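Local coordinates for protein 3-Hydroxyacyl-CoA dehydrogenase (Ralstonia eutropha H16, PDB 4PZC) that catalyses the NAD-dependent interconversion of (S)-3-hydroxyacyl-CoA and 3-oxoacyl-CoA thioesters, acting as an (S)-3-hydroxybutyryl-CoA dehydrogenase, at residues Asp105-Ser119 with Thr130-Phe142. Residues are numbered along the deposited sequence; the frame is centred on the assembly and turned at random.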
loop_
_atom_site.group_PDB
_atom_site.type_symbol
_atom_site.label_atom_id
_atom_site.label_comp_id
_atom_site.label_asym_id
_atom_site.label_seq_id
_atom_site.Cartn_x
_atom_site.Cartn_y
_atom_site.Cartn_z
ATOM N N ASP A 105 3.412 38.085 -1.935
ATOM C CA ASP A 105 3.300 38.640 -3.289
ATOM C C ASP A 105 3.569 40.147 -3.263
ATOM O O ASP A 105 4.225 40.684 -4.153
ATOM C CB ASP A 105 1.907 38.345 -3.848
ATOM C CG ASP A 105 1.764 38.686 -5.319
ATOM O OD1 ASP A 105 2.728 38.491 -6.078
ATOM O OD2 ASP A 105 0.657 39.102 -5.735
ATOM N N GLY A 106 3.060 40.810 -2.219
ATOM C CA GLY A 106 3.372 42.221 -1.900
ATOM C C GLY A 106 4.852 42.591 -1.826
ATOM O O GLY A 106 5.257 43.606 -2.365
ATOM N N ILE A 107 5.668 41.769 -1.181
ATOM C CA ILE A 107 7.087 42.082 -1.022
ATOM C C ILE A 107 7.899 41.776 -2.298
ATOM O O ILE A 107 8.441 42.681 -2.915
ATOM C CB ILE A 107 7.694 41.372 0.223
ATOM C CG1 ILE A 107 7.242 42.045 1.527
ATOM C CG2 ILE A 107 9.211 41.417 0.192
ATOM C CD1 ILE A 107 5.751 42.055 1.765
ATOM N N VAL A 108 7.975 40.508 -2.690
ATOM C CA VAL A 108 8.931 40.064 -3.721
ATOM C C VAL A 108 8.674 40.586 -5.136
ATOM O O VAL A 108 7.550 40.997 -5.473
ATOM C CB VAL A 108 9.017 38.516 -3.783
ATOM C CG1 VAL A 108 9.417 37.945 -2.424
ATOM C CG2 VAL A 108 7.713 37.896 -4.294
ATOM N N GLY A 109 9.733 40.535 -5.956
ATOM C CA GLY A 109 9.701 40.977 -7.359
ATOM C C GLY A 109 8.894 40.072 -8.294
ATOM O O GLY A 109 8.702 38.870 -8.025
ATOM N N GLU A 110 8.433 40.667 -9.400
ATOM C CA GLU A 110 7.585 39.993 -10.400
ATOM C C GLU A 110 8.102 38.636 -10.906
ATOM O O GLU A 110 7.301 37.752 -11.241
ATOM C CB GLU A 110 7.337 40.906 -11.614
ATOM C CG GLU A 110 5.980 41.607 -11.610
ATOM C CD GLU A 110 5.453 41.919 -13.013
ATOM O OE1 GLU A 110 6.202 42.500 -13.834
ATOM O OE2 GLU A 110 4.279 41.591 -13.295
ATOM N N ASN A 111 9.426 38.484 -10.983
ATOM C CA ASN A 111 10.026 37.228 -11.427
ATOM C C ASN A 111 10.521 36.330 -10.296
ATOM O O ASN A 111 11.266 35.381 -10.544
ATOM C CB ASN A 111 11.150 37.483 -12.449
ATOM C CG ASN A 111 10.664 37.349 -13.887
ATOM O OD1 ASN A 111 10.069 38.279 -14.439
ATOM N ND2 ASN A 111 10.896 36.179 -14.496
ATOM N N VAL A 112 10.097 36.613 -9.069
ATOM C CA VAL A 112 10.372 35.726 -7.939
ATOM C C VAL A 112 9.177 34.760 -7.755
ATOM O O VAL A 112 8.019 35.171 -7.743
ATOM C CB VAL A 112 10.707 36.540 -6.649
ATOM C CG1 VAL A 112 10.487 35.720 -5.378
ATOM C CG2 VAL A 112 12.145 37.073 -6.709
ATOM N N ILE A 113 9.489 33.470 -7.616
ATOM C CA ILE A 113 8.496 32.395 -7.529
ATOM C C ILE A 113 7.971 32.224 -6.120
ATOM O O ILE A 113 8.738 32.181 -5.178
ATOM C CB ILE A 113 9.117 31.040 -7.933
ATOM C CG1 ILE A 113 9.511 31.059 -9.416
ATOM C CG2 ILE A 113 8.176 29.869 -7.611
ATOM C CD1 ILE A 113 10.468 29.951 -9.811
ATOM N N ILE A 114 6.660 32.098 -6.003
ATOM C CA ILE A 114 5.998 31.794 -4.751
ATOM C C ILE A 114 5.435 30.374 -4.832
ATOM O O ILE A 114 4.575 30.075 -5.667
ATOM C CB ILE A 114 4.838 32.777 -4.487
ATOM C CG1 ILE A 114 5.354 34.233 -4.459
ATOM C CG2 ILE A 114 4.118 32.406 -3.194
ATOM C CD1 ILE A 114 4.277 35.312 -4.572
ATOM N N ALA A 115 5.934 29.499 -3.970
ATOM C CA ALA A 115 5.426 28.142 -3.850
ATOM C C ALA A 115 4.702 28.036 -2.529
ATOM O O ALA A 115 5.054 28.735 -1.588
ATOM C CB ALA A 115 6.566 27.146 -3.897
ATOM N N SER A 116 3.687 27.178 -2.461
ATOM C CA SER A 116 3.013 26.865 -1.188
ATOM C C SER A 116 2.963 25.372 -0.909
ATOM O O SER A 116 2.505 24.602 -1.739
ATOM C CB SER A 116 1.594 27.402 -1.167
ATOM O OG SER A 116 1.054 27.244 0.131
ATOM N N ASN A 117 3.446 24.971 0.257
ATOM C CA ASN A 117 3.381 23.585 0.684
ATOM C C ASN A 117 1.986 23.280 1.268
ATOM O O ASN A 117 1.457 24.064 2.054
ATOM C CB ASN A 117 4.465 23.333 1.720
ATOM C CG ASN A 117 4.424 21.936 2.269
ATOM O OD1 ASN A 117 4.163 21.720 3.444
ATOM N ND2 ASN A 117 4.651 20.981 1.417
ATOM N N THR A 118 1.389 22.159 0.861
ATOM C CA THR A 118 0.027 21.770 1.284
ATOM C C THR A 118 -0.247 20.316 0.889
ATOM O O THR A 118 0.391 19.794 -0.027
ATOM C CB THR A 118 -1.065 22.685 0.659
ATOM O OG1 THR A 118 -2.379 22.344 1.155
ATOM C CG2 THR A 118 -1.046 22.585 -0.859
ATOM N N SER A 119 -1.168 19.667 1.602
ATOM C CA SER A 119 -1.649 18.328 1.252
ATOM C C SER A 119 -2.979 18.364 0.529
ATOM O O SER A 119 -3.272 17.487 -0.279
ATOM C CB SER A 119 -1.819 17.498 2.501
ATOM O OG SER A 119 -1.887 18.350 3.605
ATOM N N THR A 130 -2.415 35.408 -6.217
ATOM C CA THR A 130 -1.208 36.185 -6.443
ATOM C C THR A 130 -1.348 37.032 -7.704
ATOM O O THR A 130 -2.267 36.839 -8.494
ATOM C CB THR A 130 0.049 35.317 -6.576
ATOM O OG1 THR A 130 0.057 34.656 -7.846
ATOM C CG2 THR A 130 0.145 34.319 -5.448
ATOM N N SER A 131 -0.426 37.972 -7.879
ATOM C CA SER A 131 -0.423 38.869 -9.038
ATOM C C SER A 131 0.232 38.245 -10.268
ATOM O O SER A 131 -0.043 38.677 -11.382
ATOM C CB SER A 131 0.320 40.158 -8.713
ATOM O OG SER A 131 1.715 39.921 -8.692
ATOM N N ARG A 132 1.133 37.281 -10.065
ATOM C CA ARG A 132 1.653 36.457 -11.171
ATOM C C ARG A 132 1.455 34.973 -10.814
ATOM O O ARG A 132 2.289 34.339 -10.158
ATOM C CB ARG A 132 3.135 36.762 -11.492
ATOM C CG ARG A 132 3.438 38.169 -12.035
ATOM C CD ARG A 132 3.279 38.329 -13.548
ATOM N NE ARG A 132 4.039 37.344 -14.335
ATOM C CZ ARG A 132 5.351 37.390 -14.602
ATOM N NH1 ARG A 132 6.121 38.376 -14.145
ATOM N NH2 ARG A 132 5.910 36.427 -15.331
ATOM N N ALA A 133 0.317 34.433 -11.241
ATOM C CA ALA A 133 0.017 33.013 -11.075
ATOM C C ALA A 133 1.084 32.110 -11.703
ATOM O O ALA A 133 1.502 31.147 -11.078
ATOM C CB ALA A 133 -1.341 32.712 -11.673
ATOM N N ASP A 134 1.544 32.430 -12.915
ATOM C CA ASP A 134 2.517 31.585 -13.605
ATOM C C ASP A 134 3.800 31.372 -12.807
ATOM O O ASP A 134 4.550 30.412 -13.034
ATOM C CB ASP A 134 2.854 32.145 -14.985
ATOM C CG ASP A 134 3.868 33.278 -14.930
ATOM O OD1 ASP A 134 3.440 34.392 -14.549
ATOM O OD2 ASP A 134 5.069 33.054 -15.283
ATOM N N ARG A 135 4.051 32.273 -11.873
ATOM C CA ARG A 135 5.181 32.130 -10.961
ATOM C C ARG A 135 4.774 31.418 -9.660
ATOM O O ARG A 135 5.558 31.359 -8.724
ATOM C CB ARG A 135 5.788 33.510 -10.667
ATOM C CG ARG A 135 6.443 34.165 -11.871
ATOM C CD ARG A 135 7.862 33.647 -12.031
ATOM N NE ARG A 135 8.151 33.243 -13.406
ATOM C CZ ARG A 135 9.137 32.423 -13.767
ATOM N NH1 ARG A 135 9.970 31.906 -12.861
ATOM N NH2 ARG A 135 9.288 32.118 -15.050
ATOM N N PHE A 136 3.564 30.864 -9.608
ATOM C CA PHE A 136 3.105 30.159 -8.422
ATOM C C PHE A 136 3.054 28.666 -8.674
ATOM O O PHE A 136 2.537 28.229 -9.700
ATOM C CB PHE A 136 1.723 30.634 -7.989
ATOM C CG PHE A 136 1.285 30.045 -6.685
ATOM C CD1 PHE A 136 1.642 30.633 -5.500
ATOM C CD2 PHE A 136 0.559 28.874 -6.645
ATOM C CE1 PHE A 136 1.262 30.075 -4.297
ATOM C CE2 PHE A 136 0.177 28.307 -5.446
ATOM C CZ PHE A 136 0.530 28.908 -4.271
ATOM N N ILE A 137 3.556 27.891 -7.720
ATOM C CA ILE A 137 3.580 26.443 -7.845
ATOM C C ILE A 137 3.298 25.829 -6.475
ATOM O O ILE A 137 3.422 26.511 -5.470
ATOM C CB ILE A 137 4.945 25.978 -8.362
ATOM C CG1 ILE A 137 4.833 24.595 -9.002
ATOM C CG2 ILE A 137 5.966 25.956 -7.230
ATOM C CD1 ILE A 137 6.142 24.047 -9.530
ATOM N N GLY A 138 2.877 24.566 -6.434
ATOM C CA GLY A 138 2.596 23.861 -5.176
ATOM C C GLY A 138 3.666 22.836 -4.876
ATOM O O GLY A 138 4.231 22.242 -5.788
ATOM N N MET A 139 3.964 22.641 -3.599
ATOM C CA MET A 139 4.831 21.547 -3.174
ATOM C C MET A 139 4.213 20.804 -2.000
ATOM O O MET A 139 3.458 21.365 -1.215
ATOM C CB MET A 139 6.198 22.073 -2.796
ATOM C CG MET A 139 6.758 23.004 -3.855
ATOM S SD MET A 139 8.201 23.926 -3.303
ATOM C CE MET A 139 9.460 22.638 -3.261
ATOM N N HIS A 140 4.513 19.521 -1.906
ATOM C CA HIS A 140 4.088 18.725 -0.784
ATOM C C HIS A 140 5.321 17.948 -0.374
ATOM O O HIS A 140 5.711 16.988 -1.045
ATOM C CB HIS A 140 2.904 17.817 -1.172
ATOM C CG HIS A 140 2.414 16.925 -0.064
ATOM N ND1 HIS A 140 1.997 17.408 1.155
ATOM C CD2 HIS A 140 2.256 15.582 -0.004
ATOM C CE1 HIS A 140 1.631 16.401 1.930
ATOM N NE2 HIS A 140 1.773 15.282 1.247
ATOM N N PHE A 141 5.959 18.414 0.697
ATOM C CA PHE A 141 7.073 17.717 1.339
ATOM C C PHE A 141 6.557 16.708 2.313
ATOM O O PHE A 141 5.396 16.793 2.708
ATOM C CB PHE A 141 7.919 18.698 2.103
ATOM C CG PHE A 141 8.748 19.580 1.224
ATOM C CD1 PHE A 141 9.993 19.158 0.797
ATOM C CD2 PHE A 141 8.287 20.829 0.831
ATOM C CE1 PHE A 141 10.774 19.967 -0.006
ATOM C CE2 PHE A 141 9.065 21.644 0.028
ATOM C CZ PHE A 141 10.313 21.214 -0.388
ATOM N N PHE A 142 7.404 15.766 2.724
ATOM C CA PHE A 142 6.927 14.665 3.581
ATOM C C PHE A 142 7.490 14.568 4.998
ATOM O O PHE A 142 8.671 14.752 5.237
ATOM C CB PHE A 142 7.007 13.338 2.853
ATOM C CG PHE A 142 5.898 13.150 1.870
ATOM C CD1 PHE A 142 4.706 12.610 2.271
ATOM C CD2 PHE A 142 6.028 13.559 0.556
ATOM C CE1 PHE A 142 3.672 12.428 1.367
ATOM C CE2 PHE A 142 4.995 13.397 -0.349
ATOM C CZ PHE A 142 3.817 12.816 0.054
#
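The guanidinium of Arg-135 carries Asn-111 ND2 over one face, displaced from its centre, and Ile-113 CG1 at its edge, 3.6 Å from NH1. Arg-132 takes Asn-111 OD1 at its guanidinium edge, while Arg-135 CG sits over one face, off-centre. These long chains, with Glu-110 and Asp-134, form a salt-bridge network beside the N-terminal ends of both strands of a parallel beta-alpha-beta unit of the Rossmann-fold NAD-binding domain: strand 113-117, helix 123-127, strand 136-141. The Glu-110 OE2 to Arg-132 NH1 bridge is long, with the two groups' planes 75° apart.

Inside, Ile-114 and Ser-116 lie beside Phe-136 and Gly-138, their N and O bonding to Arg-135, Ile-137 and Met-139, as in Met-139 N to Ser-116 O (3.1 Å). With CG anti to the backbone N (chi1 -173°), the Phe-136 ring lies along strand 113-117, its CD1 against Ile-114 CG2 (3.8 Å) and CZ against Ser-116 CB; a flat apolar ring fits between the sheet and helices 94-107 and 123-127. On the other sheet face, Ala-115, with only a methyl group, lets Ile-137 CG2 and Met-139 SD come close. In the last turn of helix 94-107, Asp-105 suits its place because its two carboxylate oxygens can accept both donors of Ser-131: OG on the syn lone pair of OD1, and N at OD2 from above the plane.

Near His-140, predicted to be important for catalysis, Met-139 O accepts Thr-118 N (3.0 Å) and, weakly, Asn-117 ND2 (2.9 Å).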